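Local coordinates for protein galactose-binding lectin (Enterobacter cloacae subsp. cloacae, PDB 6YF6) that probably binds galactose- and fucose-type sugars at a calcium site, this chain being the C-terminal lectin domain of a longer protein, at residues 38-43 and 51-56; 66-71 and 121-126; 86-91 and 110-115; 95-100 and 104-109. All blocks are in the same frame, centred on the assembly; numbering follows the deposited sequence.

Contact 1. Residues 38-43 and 51-56; sequences VEFITR and EILKKT. With CA (calcium ion), chain D.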
loop_
_atom_site.group_PDB
_atom_site.type_symbol
_atom_site.label_atom_id
_atom_site.label_comp_id
_atom_site.label_asym_id
_atom_site.label_seq_id
_atom_site.Cartn_x
_atom_site.Cartn_y
_atom_site.Cartn_z
ATOM N N VAL A 38 -12.909 2.278 -2.661
ATOM C CA VAL A 38 -14.080 2.915 -3.259
ATOM C C VAL A 38 -14.010 2.725 -4.768
ATOM O O VAL A 38 -12.984 3.017 -5.392
ATOM C CB VAL A 38 -14.142 4.411 -2.906
ATOM C CG1 VAL A 38 -15.397 5.053 -3.517
ATOM C CG2 VAL A 38 -14.110 4.628 -1.403
ATOM N N GLU A 39 -15.103 2.262 -5.362
ATOM C CA GLU A 39 -15.175 2.043 -6.800
ATOM C C GLU A 39 -15.939 3.188 -7.451
ATOM O O GLU A 39 -17.033 3.548 -7.003
ATOM C CB GLU A 39 -15.850 0.706 -7.115
ATOM C CG GLU A 39 -15.978 0.390 -8.603
ATOM C CD GLU A 39 -15.869 -1.096 -8.893
ATOM O OE1 GLU A 39 -14.806 -1.684 -8.596
ATOM O OE2 GLU A 39 -16.848 -1.677 -9.412
ATOM N N PHE A 40 -15.356 3.754 -8.503
ATOM C CA PHE A 40 -15.978 4.808 -9.300
ATOM C C PHE A 40 -16.311 4.204 -10.662
ATOM O O PHE A 40 -15.449 4.130 -11.542
ATOM C CB PHE A 40 -15.056 6.017 -9.435
ATOM C CG PHE A 40 -14.687 6.653 -8.121
ATOM C CD1 PHE A 40 -13.716 6.091 -7.309
ATOM C CD2 PHE A 40 -15.309 7.818 -7.702
ATOM C CE1 PHE A 40 -13.377 6.678 -6.102
ATOM C CE2 PHE A 40 -14.976 8.408 -6.498
ATOM C CZ PHE A 40 -14.009 7.839 -5.697
ATOM N N ILE A 41 -17.561 3.759 -10.826
ATOM C CA ILE A 41 -18.009 3.158 -12.085
ATOM C C ILE A 41 -18.629 4.174 -13.037
ATOM O O ILE A 41 -18.865 3.843 -14.212
ATOM C CB ILE A 41 -18.999 2.018 -11.763
ATOM C CG1 ILE A 41 -19.068 1.011 -12.912
ATOM C CG2 ILE A 41 -20.365 2.592 -11.445
ATOM C CD1 ILE A 41 -17.774 0.233 -13.114
ATOM N N THR A 42 -18.894 5.398 -12.574
ATOM C CA THR A 42 -19.394 6.507 -13.384
ATOM C C THR A 42 -20.485 6.079 -14.358
ATOM O O THR A 42 -20.226 5.834 -15.542
ATOM C CB THR A 42 -18.238 7.183 -14.134
ATOM O OG1 THR A 42 -17.546 6.234 -14.953
ATOM C CG2 THR A 42 -17.266 7.785 -13.142
ATOM N N ARG A 43 -21.719 6.018 -13.858
ATOM C CA ARG A 43 -22.836 5.500 -14.625
ATOM C C ARG A 43 -23.217 6.452 -15.758
ATOM O O ARG A 43 -22.852 7.631 -15.747
ATOM C CB ARG A 43 -24.044 5.288 -13.718
ATOM C CG ARG A 43 -23.856 4.289 -12.580
ATOM C CD ARG A 43 -25.141 4.219 -11.780
ATOM N NE ARG A 43 -25.046 3.450 -10.545
ATOM C CZ ARG A 43 -26.075 3.262 -9.725
ATOM N NH1 ARG A 43 -27.259 3.789 -10.020
ATOM N NH2 ARG A 43 -25.929 2.552 -8.616
ATOM N N GLU A 51 -15.721 17.641 -7.667
ATOM C CA GLU A 51 -15.230 17.044 -6.429
ATOM C C GLU A 51 -15.969 15.734 -6.178
ATOM O O GLU A 51 -17.193 15.723 -6.012
ATOM C CB GLU A 51 -15.400 18.029 -5.272
ATOM C CG GLU A 51 -14.658 19.350 -5.515
ATOM C CD GLU A 51 -14.717 20.322 -4.347
ATOM O OE1 GLU A 51 -15.500 20.101 -3.402
ATOM O OE2 GLU A 51 -13.965 21.319 -4.378
ATOM N N ILE A 52 -15.222 14.627 -6.169
ATOM C CA ILE A 52 -15.813 13.296 -6.063
ATOM C C ILE A 52 -15.716 12.704 -4.660
ATOM O O ILE A 52 -16.496 11.794 -4.331
ATOM C CB ILE A 52 -15.158 12.333 -7.077
ATOM C CG1 ILE A 52 -13.674 12.145 -6.747
ATOM C CG2 ILE A 52 -15.326 12.862 -8.495
ATOM C CD1 ILE A 52 -12.947 11.195 -7.674
ATOM N N LEU A 53 -14.770 13.157 -3.842
ATOM C CA LEU A 53 -14.653 12.740 -2.452
ATOM C C LEU A 53 -14.270 13.960 -1.630
ATOM O O LEU A 53 -13.404 14.736 -2.042
ATOM C CB LEU A 53 -13.591 11.650 -2.262
ATOM C CG LEU A 53 -13.962 10.167 -2.268
ATOM C CD1 LEU A 53 -12.718 9.369 -1.855
ATOM C CD2 LEU A 53 -15.144 9.846 -1.365
ATOM N N LYS A 54 -14.890 14.123 -0.464
ATOM C CA LYS A 54 -14.664 15.309 0.349
ATOM C C LYS A 54 -14.496 14.925 1.811
ATOM O O LYS A 54 -15.109 13.971 2.295
ATOM C CB LYS A 54 -15.815 16.315 0.193
ATOM C CG LYS A 54 -15.799 17.056 -1.137
ATOM C CD LYS A 54 -17.062 17.878 -1.340
ATOM C CE LYS A 54 -16.983 19.220 -0.631
ATOM N NZ LYS A 54 -18.253 19.986 -0.771
ATOM N N LYS A 55 -13.638 15.678 2.502
ATOM C CA LYS A 55 -13.455 15.514 3.936
ATOM C C LYS A 55 -12.935 16.814 4.533
ATOM O O LYS A 55 -12.028 17.440 3.977
ATOM C CB LYS A 55 -12.477 14.382 4.271
ATOM C CG LYS A 55 -12.192 14.274 5.761
ATOM C CD LYS A 55 -11.391 13.029 6.116
ATOM C CE LYS A 55 -11.056 12.999 7.601
ATOM N NZ LYS A 55 -10.351 11.748 7.986
ATOM N N THR A 56 -13.504 17.202 5.670
ATOM C CA THR A 56 -12.939 18.274 6.485
ATOM C C THR A 56 -12.016 17.619 7.506
ATOM O O THR A 56 -12.466 17.069 8.514
ATOM C CB THR A 56 -14.031 19.102 7.149
ATOM O OG1 THR A 56 -14.858 19.694 6.139
ATOM C CG2 THR A 56 -13.412 20.215 7.993
HETATM CA CA CA D . -18.129 4.499 -16.380
#
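F40 meets I52 and L53 through the outer part of its ring, and all three are buried. The closest touch is oblique to the ring, with F40 CE2 3.6 Å from I52 CD1. L53 comes instead to the edge, near the ring plane, with its CG 4.1 Å from F40 CZ. In F40, CG anti to the carbonyl carbon (chi1 -60°) turns the ring toward I52 and L53, while I52 extends beyond CB (chi2 179°) and brings CD1 up to it. In this calcium-binding beta-sandwich, probably of the PA-IL lectin type, 38-40 lies on an outermost strand of one sheet within the chain and 51-56 on one of the other, broken at L53, where the chain turns a corner; no hydrogen bond links the two segments. F135, stacked on F40 and touched by I52, extends the cluster. V38, E39, L53 and K54 pair antiparallel with a strand of the second subunit, carrying the sheet on across the interface. Past F40 the chain holds calcium: I41 O binds it at 2.4 Å and T42 OG1 at 2.3 Å. T42 O adds a third bond to calcium at 2.6 Å, with further ligands from S130, G132 and D134.

Contact 2. Residues 66-71 and 121-126; sequences YTWTVK and LAVVSH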
loop_
_atom_site.group_PDB
_atom_site.type_symbol
_atom_site.label_atom_id
_atom_site.label_comp_id
_atom_site.label_asym_id
_atom_site.label_seq_id
_atom_site.Cartn_x
_atom_site.Cartn_y
_atom_site.Cartn_z
ATOM N N TYR A 66 1.350 19.729 5.183
ATOM C CA TYR A 66 0.895 18.350 5.267
ATOM C C TYR A 66 0.964 17.704 3.890
ATOM O O TYR A 66 0.779 18.367 2.865
ATOM C CB TYR A 66 -0.532 18.282 5.825
ATOM C CG TYR A 66 -0.633 18.790 7.248
ATOM C CD1 TYR A 66 -0.797 20.144 7.512
ATOM C CD2 TYR A 66 -0.551 17.919 8.327
ATOM C CE1 TYR A 66 -0.882 20.615 8.811
ATOM C CE2 TYR A 66 -0.633 18.381 9.630
ATOM C CZ TYR A 66 -0.803 19.730 9.866
ATOM O OH TYR A 66 -0.883 20.202 11.159
ATOM N N THR A 67 1.243 16.402 3.878
ATOM C CA THR A 67 1.433 15.634 2.653
ATOM C C THR A 67 0.266 14.668 2.503
ATOM O O THR A 67 0.072 13.787 3.347
ATOM C CB THR A 67 2.766 14.884 2.684
ATOM O OG1 THR A 67 3.844 15.827 2.743
ATOM C CG2 THR A 67 2.931 14.007 1.448
ATOM N N TRP A 68 -0.506 14.838 1.437
ATOM C CA TRP A 68 -1.697 14.038 1.185
ATOM C C TRP A 68 -1.399 13.066 0.051
ATOM O O TRP A 68 -1.073 13.491 -1.063
ATOM C CB TRP A 68 -2.876 14.951 0.845
ATOM C CG TRP A 68 -4.164 14.252 0.532
ATOM C CD1 TRP A 68 -4.466 12.939 0.752
ATOM C CD2 TRP A 68 -5.329 14.838 -0.058
ATOM N NE1 TRP A 68 -5.748 12.671 0.330
ATOM C CE2 TRP A 68 -6.300 13.822 -0.170
ATOM C CE3 TRP A 68 -5.647 16.125 -0.504
ATOM C CZ2 TRP A 68 -7.562 14.051 -0.710
ATOM C CZ3 TRP A 68 -6.906 16.351 -1.039
ATOM C CH2 TRP A 68 -7.846 15.320 -1.137
ATOM N N THR A 69 -1.496 11.768 0.338
ATOM C CA THR A 69 -1.308 10.726 -0.664
ATOM C C THR A 69 -2.595 9.928 -0.827
ATOM O O THR A 69 -3.325 9.699 0.142
ATOM C CB THR A 69 -0.145 9.790 -0.296
ATOM O OG1 THR A 69 -0.328 9.267 1.027
ATOM C CG2 THR A 69 1.185 10.546 -0.372
ATOM N N VAL A 70 -2.870 9.529 -2.068
ATOM C CA VAL A 70 -4.068 8.786 -2.441
ATOM C C VAL A 70 -3.618 7.629 -3.320
ATOM O O VAL A 70 -2.970 7.847 -4.349
ATOM C CB VAL A 70 -5.090 9.659 -3.189
ATOM C CG1 VAL A 70 -6.265 8.807 -3.688
ATOM C CG2 VAL A 70 -5.582 10.784 -2.299
ATOM N N LYS A 71 -3.933 6.406 -2.907
ATOM C CA LYS A 71 -3.608 5.225 -3.696
ATOM C C LYS A 71 -4.781 4.941 -4.623
ATOM O O LYS A 71 -5.902 4.709 -4.160
ATOM C CB LYS A 71 -3.310 4.032 -2.795
ATOM C CG LYS A 71 -2.039 4.210 -1.970
ATOM C CD LYS A 71 -1.607 2.910 -1.309
ATOM C CE LYS A 71 -0.409 3.122 -0.392
ATOM N NZ LYS A 71 -0.227 1.996 0.569
ATOM N N LEU A 121 -10.653 19.189 2.254
ATOM C CA LEU A 121 -9.982 18.417 1.220
ATOM C C LEU A 121 -10.995 17.874 0.225
ATOM O O LEU A 121 -12.106 17.485 0.600
ATOM C CB LEU A 121 -9.199 17.256 1.831
ATOM C CG LEU A 121 -8.188 17.642 2.910
ATOM C CD1 LEU A 121 -7.489 16.399 3.442
ATOM C CD2 LEU A 121 -7.187 18.655 2.362
ATOM N N ALA A 122 -10.601 17.828 -1.042
ATOM C CA ALA A 122 -11.450 17.250 -2.069
ATOM C C ALA A 122 -10.578 16.569 -3.110
ATOM O O ALA A 122 -9.548 17.111 -3.518
ATOM C CB ALA A 122 -12.334 18.314 -2.730
ATOM N N VAL A 123 -10.987 15.366 -3.507
ATOM C CA VAL A 123 -10.449 14.705 -4.689
ATOM C C VAL A 123 -11.287 15.152 -5.880
ATOM O O VAL A 123 -12.521 15.178 -5.805
ATOM C CB VAL A 123 -10.473 13.178 -4.527
ATOM C CG1 VAL A 123 -9.901 12.499 -5.759
ATOM C CG2 VAL A 123 -9.698 12.765 -3.282
ATOM N N VAL A 124 -10.621 15.510 -6.976
ATOM C CA VAL A 124 -11.256 16.196 -8.095
ATOM C C VAL A 124 -11.078 15.364 -9.356
ATOM O O VAL A 124 -9.954 14.981 -9.700
ATOM C CB VAL A 124 -10.668 17.608 -8.291
ATOM C CG1 VAL A 124 -11.303 18.288 -9.495
ATOM C CG2 VAL A 124 -10.860 18.446 -7.033
ATOM N N SER A 125 -12.189 15.092 -10.041
ATOM C CA SER A 125 -12.181 14.466 -11.356
ATOM C C SER A 125 -12.315 15.525 -12.441
ATOM O O SER A 125 -13.137 16.439 -12.332
ATOM C CB SER A 125 -13.323 13.460 -11.501
ATOM O OG SER A 125 -13.482 13.091 -12.860
ATOM N N HIS A 126 -11.516 15.387 -13.497
ATOM C CA HIS A 126 -11.540 16.308 -14.626
ATOM C C HIS A 126 -12.197 15.698 -15.856
ATOM O O HIS A 126 -12.168 16.307 -16.930
ATOM C CB HIS A 126 -10.119 16.768 -14.951
ATOM C CG HIS A 126 -9.425 17.422 -13.800
ATOM N ND1 HIS A 126 -9.192 18.780 -13.746
ATOM C CD2 HIS A 126 -8.927 16.910 -12.650
ATOM C CE1 HIS A 126 -8.573 19.074 -12.616
ATOM N NE2 HIS A 126 -8.400 17.957 -11.933
#
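W68 reaches across to L121, A122 and V123, and its indole accounts for nearly all of what the strand 66-71 gives to this contact. The apolar contacts come first. L121 lies over one face of the six-membered ring: its CB stands 4.2 Å from the W68 ring centroid, 30° off the normal, an off-centre CH-pi contact. L121 CD1 sits over the same ring, displaced toward the rim, and the two side chains run past each other in opposite directions. V123 approaches obliquely, with CG2 3.6 Å from W68 CZ2. What lets the indole span the gap is its first torsion: CG stands opposite the backbone N (chi1 179°), sending the ring system straight toward 121-123.

A second kind of approach involves backbone. The carbonyl of A122 meets the indole at its edge, near the ring plane, with A122 O 3.4 Å from W68 CH2; the partner is a ring carbon, so this is packing against a polar atom. No hydrogen bond links the two segments, whose strands bond within their own sheets, W68 with G110 and L121 with K55. The strand axes approach to 10.5 Å and cross at -45°. Two sheets that face each other with no hydrogen bond between these strands, packed here round a tryptophan, make up the core of a beta-sandwich.

Contact 3. Residues 86-91 and 110-115; sequences LRADGK and GKFKAT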
loop_
_atom_site.group_PDB
_atom_site.type_symbol
_atom_site.label_atom_id
_atom_site.label_comp_id
_atom_site.label_asym_id
_atom_site.label_seq_id
_atom_site.Cartn_x
_atom_site.Cartn_y
_atom_site.Cartn_z
ATOM N N LEU A 86 -5.878 16.707 -6.633
ATOM C CA LEU A 86 -6.170 16.949 -5.228
ATOM C C LEU A 86 -6.361 18.438 -4.979
ATOM O O LEU A 86 -5.670 19.274 -5.576
ATOM C CB LEU A 86 -5.050 16.426 -4.331
ATOM C CG LEU A 86 -4.639 14.971 -4.550
ATOM C CD1 LEU A 86 -3.377 14.646 -3.756
ATOM C CD2 LEU A 86 -5.775 14.046 -4.171
ATOM N N ARG A 87 -7.275 18.762 -4.072
ATOM C CA ARG A 87 -7.600 20.141 -3.734
ATOM C C ARG A 87 -7.677 20.288 -2.223
ATOM O O ARG A 87 -8.177 19.399 -1.529
ATOM C CB ARG A 87 -8.924 20.555 -4.388
ATOM C CG ARG A 87 -9.318 22.008 -4.183
ATOM C CD ARG A 87 -10.549 22.351 -5.014
ATOM N NE ARG A 87 -10.294 22.195 -6.445
ATOM C CZ ARG A 87 -11.232 21.980 -7.364
ATOM N NH1 ARG A 87 -12.510 21.889 -7.018
ATOM N NH2 ARG A 87 -10.885 21.852 -8.637
ATOM N N ALA A 88 -7.169 21.409 -1.710
ATOM C CA ALA A 88 -7.184 21.675 -0.276
ATOM C C ALA A 88 -7.503 23.141 -0.036
ATOM O O ALA A 88 -6.774 24.022 -0.502
ATOM C CB ALA A 88 -5.842 21.313 0.367
ATOM N N ASP A 89 -8.579 23.394 0.711
ATOM C CA ASP A 89 -9.025 24.756 1.001
ATOM C C ASP A 89 -9.172 25.552 -0.291
ATOM O O ASP A 89 -8.781 26.719 -0.381
ATOM C CB ASP A 89 -8.073 25.446 1.977
ATOM C CG ASP A 89 -8.142 24.846 3.370
ATOM O OD1 ASP A 89 -9.227 24.340 3.737
ATOM O OD2 ASP A 89 -7.120 24.874 4.091
ATOM N N GLY A 90 -9.743 24.902 -1.305
ATOM C CA GLY A 90 -10.013 25.530 -2.578
ATOM C C GLY A 90 -8.825 25.647 -3.504
ATOM O O GLY A 90 -8.995 26.095 -4.645
ATOM N N LYS A 91 -7.635 25.261 -3.061
ATOM C CA LYS A 91 -6.420 25.402 -3.848
ATOM C C LYS A 91 -6.045 24.055 -4.450
ATOM O O LYS A 91 -5.944 23.055 -3.731
ATOM C CB LYS A 91 -5.278 25.933 -2.981
ATOM C CG LYS A 91 -4.002 26.240 -3.740
ATOM C CD LYS A 91 -2.868 26.589 -2.777
ATOM C CE LYS A 91 -1.541 26.778 -3.499
ATOM N NZ LYS A 91 -1.684 27.568 -4.752
ATOM N N GLY A 110 -0.002 15.452 -3.067
ATOM C CA GLY A 110 0.088 16.896 -3.006
ATOM C C GLY A 110 0.342 17.319 -1.579
ATOM O O GLY A 110 0.062 16.577 -0.632
ATOM N N LYS A 111 0.889 18.519 -1.433
ATOM C CA LYS A 111 1.140 19.105 -0.127
ATOM C C LYS A 111 0.325 20.381 0.014
ATOM O O LYS A 111 0.099 21.100 -0.960
ATOM C CB LYS A 111 2.627 19.410 0.067
ATOM C CG LYS A 111 3.507 18.172 0.117
ATOM C CD LYS A 111 4.970 18.563 0.288
ATOM C CE LYS A 111 5.846 17.385 0.657
ATOM N NZ LYS A 111 7.069 17.852 1.373
ATOM N N PHE A 112 -0.129 20.646 1.238
ATOM C CA PHE A 112 -0.859 21.866 1.543
ATOM C C PHE A 112 -0.407 22.376 2.901
ATOM O O PHE A 112 0.127 21.629 3.725
ATOM C CB PHE A 112 -2.379 21.646 1.528
ATOM C CG PHE A 112 -2.879 20.733 2.615
ATOM C CD1 PHE A 112 -2.906 19.360 2.428
ATOM C CD2 PHE A 112 -3.332 21.249 3.818
ATOM C CE1 PHE A 112 -3.371 18.518 3.424
ATOM C CE2 PHE A 112 -3.790 20.413 4.819
ATOM C CZ PHE A 112 -3.814 19.046 4.620
ATOM N N LYS A 113 -0.614 23.669 3.122
ATOM C CA LYS A 113 -0.250 24.318 4.372
ATOM C C LYS A 113 -1.528 24.693 5.105
ATOM O O LYS A 113 -2.374 25.408 4.558
ATOM C CB LYS A 113 0.616 25.549 4.123
ATOM C CG LYS A 113 1.156 26.186 5.396
ATOM C CD LYS A 113 2.242 27.206 5.093
ATOM C CE LYS A 113 3.625 26.571 5.123
ATOM N NZ LYS A 113 4.634 27.404 4.416
ATOM N N ALA A 114 -1.670 24.200 6.330
ATOM C CA ALA A 114 -2.855 24.504 7.115
ATOM C C ALA A 114 -2.859 25.971 7.522
ATOM O O ALA A 114 -1.811 26.561 7.809
ATOM C CB ALA A 114 -2.914 23.609 8.353
ATOM N N THR A 115 -4.046 26.570 7.519
ATOM C CA THR A 115 -4.245 27.905 8.066
ATOM C C THR A 115 -4.921 27.864 9.428
ATOM O O THR A 115 -5.202 28.921 10.002
ATOM C CB THR A 115 -5.066 28.761 7.095
ATOM O OG1 THR A 115 -6.305 28.109 6.789
ATOM C CG2 THR A 115 -4.283 28.982 5.809
HETATM O O HOH W 1 -6.658 27.786 4.204
HETATM O O HOH W 2 -4.726 24.731 3.126
HETATM O O HOH W 3 -6.213 24.781 6.794
#
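A88 packs its methyl group against F112, with A88 CB 3.7 Å from F112 CB and 3.8 Å from F112 CG. F112 adopts the less common torsion for an aromatic side chain, its CG lying between the backbone N and the carbonyl carbon. CB touches A88 whatever the torsion; chi1 66° swings CG and the ring over to the methyl group as well, which lies oblique to the ring. Two residues earlier, L86 turns CG anti to its carbonyl carbon (chi1 -52°) and lays CD1 on the main chain of the opposite segment, 3.5 Å from G110 N. The two runs, from facing sheets of the beta-sandwich, point almost the same way, and W68 and I93 also line the apolar layer between them. From A88 to K91 a type I' turn closes a beta hairpin, and D89, its first corner residue, takes the positive phi this turn requires. Here the contact turns polar and solvent-rich. D89 OD2 accepts from three waters: one, 2.6 Å from D89 OD2, also donates to K113 O; another accepts from T115 N; the third lies 2.6 Å from T115 OG1. The other carboxylate oxygen, D89 OD1, is bonded to the backbone N of E120.

Contact 4. Residues 95-100 and 104-109; sequences APLELK and EWVTLS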
loop_
_atom_site.group_PDB
_atom_site.type_symbol
_atom_site.label_atom_id
_atom_site.label_comp_id
_atom_site.label_asym_id
_atom_site.label_seq_id
_atom_site.Cartn_x
_atom_site.Cartn_y
_atom_site.Cartn_z
ATOM N N ALA A 95 -1.209 18.377 -9.893
ATOM C CA ALA A 95 -1.593 18.340 -11.292
ATOM C C ALA A 95 -2.642 17.250 -11.505
ATOM O O ALA A 95 -2.731 16.303 -10.722
ATOM C CB ALA A 95 -0.375 18.075 -12.170
ATOM N N PRO A 96 -3.464 17.367 -12.552
ATOM C CA PRO A 96 -4.373 16.257 -12.893
ATOM C C PRO A 96 -3.587 15.055 -13.388
ATOM O O PRO A 96 -2.865 15.134 -14.385
ATOM C CB PRO A 96 -5.267 16.844 -13.995
ATOM C CG PRO A 96 -5.105 18.320 -13.903
ATOM C CD PRO A 96 -3.730 18.570 -13.359
ATOM N N LEU A 97 -3.731 13.933 -12.691
ATOM C CA LEU A 97 -3.025 12.703 -13.020
ATOM C C LEU A 97 -3.937 11.818 -13.861
ATOM O O LEU A 97 -5.028 11.446 -13.415
ATOM C CB LEU A 97 -2.592 11.977 -11.747
ATOM C CG LEU A 97 -1.797 10.677 -11.912
ATOM C CD1 LEU A 97 -0.433 10.945 -12.542
ATOM C CD2 LEU A 97 -1.636 9.982 -10.562
ATOM N N GLU A 98 -3.492 11.484 -15.071
ATOM C CA GLU A 98 -4.251 10.594 -15.940
ATOM C C GLU A 98 -3.968 9.145 -15.567
ATOM O O GLU A 98 -2.811 8.717 -15.529
ATOM C CB GLU A 98 -3.890 10.843 -17.404
ATOM C CG GLU A 98 -4.784 10.112 -18.390
ATOM C CD GLU A 98 -4.422 10.409 -19.828
ATOM O OE1 GLU A 98 -3.724 11.417 -20.072
ATOM O OE2 GLU A 98 -4.831 9.633 -20.716
ATOM N N LEU A 99 -5.028 8.393 -15.288
ATOM C CA LEU A 99 -4.916 6.978 -14.953
ATOM C C LEU A 99 -5.033 6.160 -16.229
ATOM O O LEU A 99 -6.021 6.290 -16.964
ATOM C CB LEU A 99 -5.997 6.578 -13.957
ATOM C CG LEU A 99 -6.089 7.437 -12.696
ATOM C CD1 LEU A 99 -7.246 6.973 -11.825
ATOM C CD2 LEU A 99 -4.780 7.405 -11.921
ATOM N N LYS A 100 -4.050 5.310 -16.510
ATOM C CA LYS A 100 -3.994 4.649 -17.809
ATOM C C LYS A 100 -4.053 3.121 -17.711
ATOM O O LYS A 100 -5.013 2.549 -18.197
ATOM C CB LYS A 100 -2.777 5.158 -18.579
ATOM C CG LYS A 100 -2.595 6.669 -18.500
ATOM C CD LYS A 100 -1.186 7.091 -18.880
ATOM C CE LYS A 100 -1.165 7.849 -20.200
ATOM N NZ LYS A 100 -0.014 8.790 -20.271
ATOM N N GLU A 104 -3.106 -0.936 -12.216
ATOM C CA GLU A 104 -1.790 -0.473 -11.791
ATOM C C GLU A 104 -2.021 0.590 -10.724
ATOM O O GLU A 104 -2.540 1.673 -11.018
ATOM C CB GLU A 104 -0.977 0.081 -12.957
ATOM C CG GLU A 104 0.258 0.851 -12.511
ATOM C CD GLU A 104 1.218 1.150 -13.646
ATOM O OE1 GLU A 104 0.828 0.993 -14.822
ATOM O OE2 GLU A 104 2.368 1.542 -13.356
ATOM N N TRP A 105 -1.658 0.281 -9.487
ATOM C CA TRP A 105 -1.894 1.187 -8.374
ATOM C C TRP A 105 -0.751 2.190 -8.295
ATOM O O TRP A 105 0.421 1.805 -8.225
ATOM C CB TRP A 105 -2.057 0.404 -7.075
ATOM C CG TRP A 105 -3.381 -0.323 -7.033
ATOM C CD1 TRP A 105 -3.627 -1.608 -7.428
ATOM C CD2 TRP A 105 -4.637 0.205 -6.591
ATOM N NE1 TRP A 105 -4.957 -1.913 -7.254
ATOM C CE2 TRP A 105 -5.598 -0.817 -6.743
ATOM C CE3 TRP A 105 -5.043 1.444 -6.086
ATOM C CZ2 TRP A 105 -6.937 -0.639 -6.401
ATOM C CZ3 TRP A 105 -6.376 1.620 -5.748
ATOM C CH2 TRP A 105 -7.306 0.582 -5.906
ATOM N N VAL A 106 -1.098 3.474 -8.334
ATOM C CA VAL A 106 -0.135 4.561 -8.284
ATOM C C VAL A 106 -0.538 5.491 -7.148
ATOM O O VAL A 106 -1.628 5.388 -6.586
ATOM C CB VAL A 106 -0.052 5.337 -9.616
ATOM C CG1 VAL A 106 0.283 4.397 -10.763
ATOM C CG2 VAL A 106 -1.357 6.074 -9.885
ATOM N N THR A 107 0.361 6.414 -6.825
ATOM C CA THR A 107 0.150 7.377 -5.757
ATOM C C THR A 107 -0.064 8.760 -6.352
ATOM O O THR A 107 0.757 9.242 -7.139
ATOM C CB THR A 107 1.339 7.389 -4.792
ATOM O OG1 THR A 107 1.484 6.088 -4.209
ATOM C CG2 THR A 107 1.134 8.418 -3.688
ATOM N N LEU A 108 -1.179 9.376 -5.988
ATOM C CA LEU A 108 -1.463 10.770 -6.295
ATOM C C LEU A 108 -1.147 11.575 -5.042
ATOM O O LEU A 108 -1.696 11.293 -3.971
ATOM C CB LEU A 108 -2.920 10.933 -6.714
ATOM C CG LEU A 108 -3.473 12.350 -6.856
ATOM C CD1 LEU A 108 -2.825 13.105 -8.005
ATOM C CD2 LEU A 108 -4.975 12.261 -7.041
ATOM N N SER A 109 -0.259 12.567 -5.177
ATOM C CA SER A 109 0.306 13.274 -4.039
ATOM C C SER A 109 0.169 14.781 -4.199
ATOM O O SER A 109 0.225 15.319 -5.309
ATOM C CB SER A 109 1.800 12.940 -3.853
ATOM O OG SER A 109 2.039 11.548 -3.937
#
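L97 and L108 lie side by side, pointing in opposite directions, with L97 CB 3.9 Å from L108 CD1. They share a conformation: in each, CG is trans to the backbone N (chi1 -178° in L97, 170° in L108), and each reaches out from its own strand toward the other. L97 CD2 thereby gains two neighbours, L108 CB and V106 CG2, the latter 4.0 Å away. V106 uses the same methyl, CG2, to meet L99 CD2 at 4.2 Å, so one branch of the valine bridges both leucines, each approach being at a slant. L99 does not start out toward 104-109; its extended outer chain (chi2 177°) carries CD2 there.

Looser contacts between methyl groups and backbone oxygens flank these apolar ones. L108 CD1 lies 4.2 Å from A95 O, and L97 CD2 is as far from T107 O. Neither the backbones nor the side chains of the two segments are hydrogen-bonded to each other.

The segments form a beta arch: three residues separate them, yet the chain passes from an outer strand of one sheet of this chain to an outer strand of the other, and the two arms face each other through side chains. L97 bonds through its backbone to V84 on one side of the sandwich, as V106 does to I72 and L108 to V70 on the other. L99 also packs on I72 and F135, and L108 on V84 and L86. W105, at the other end, makes a cation-pi contact with K138 and touches A33 of the second subunit.

Overall arrangement
Followed from the N terminus, the chain first closes a short loop at contact 1, where strands 29-40 and 50-58 join the two sheets beside the calcium site. The remaining closures are concentric. Contact 2 spans the longest loop, from strand 65-74 to strand 118-125; contact 3 lies within it, and contact 4, the tight arch, lies within contact 3. No loops cross. Each contact spans the sandwich, while backbone bonds along the sheets join them: I52 with V123 between contacts 1 and 2, Y66 with F112 between 2 and 3. Contacts 2 and 4 also meet where P96 packs on H126, and the E51–R87 salt bridge ties contact 1 to contact 3.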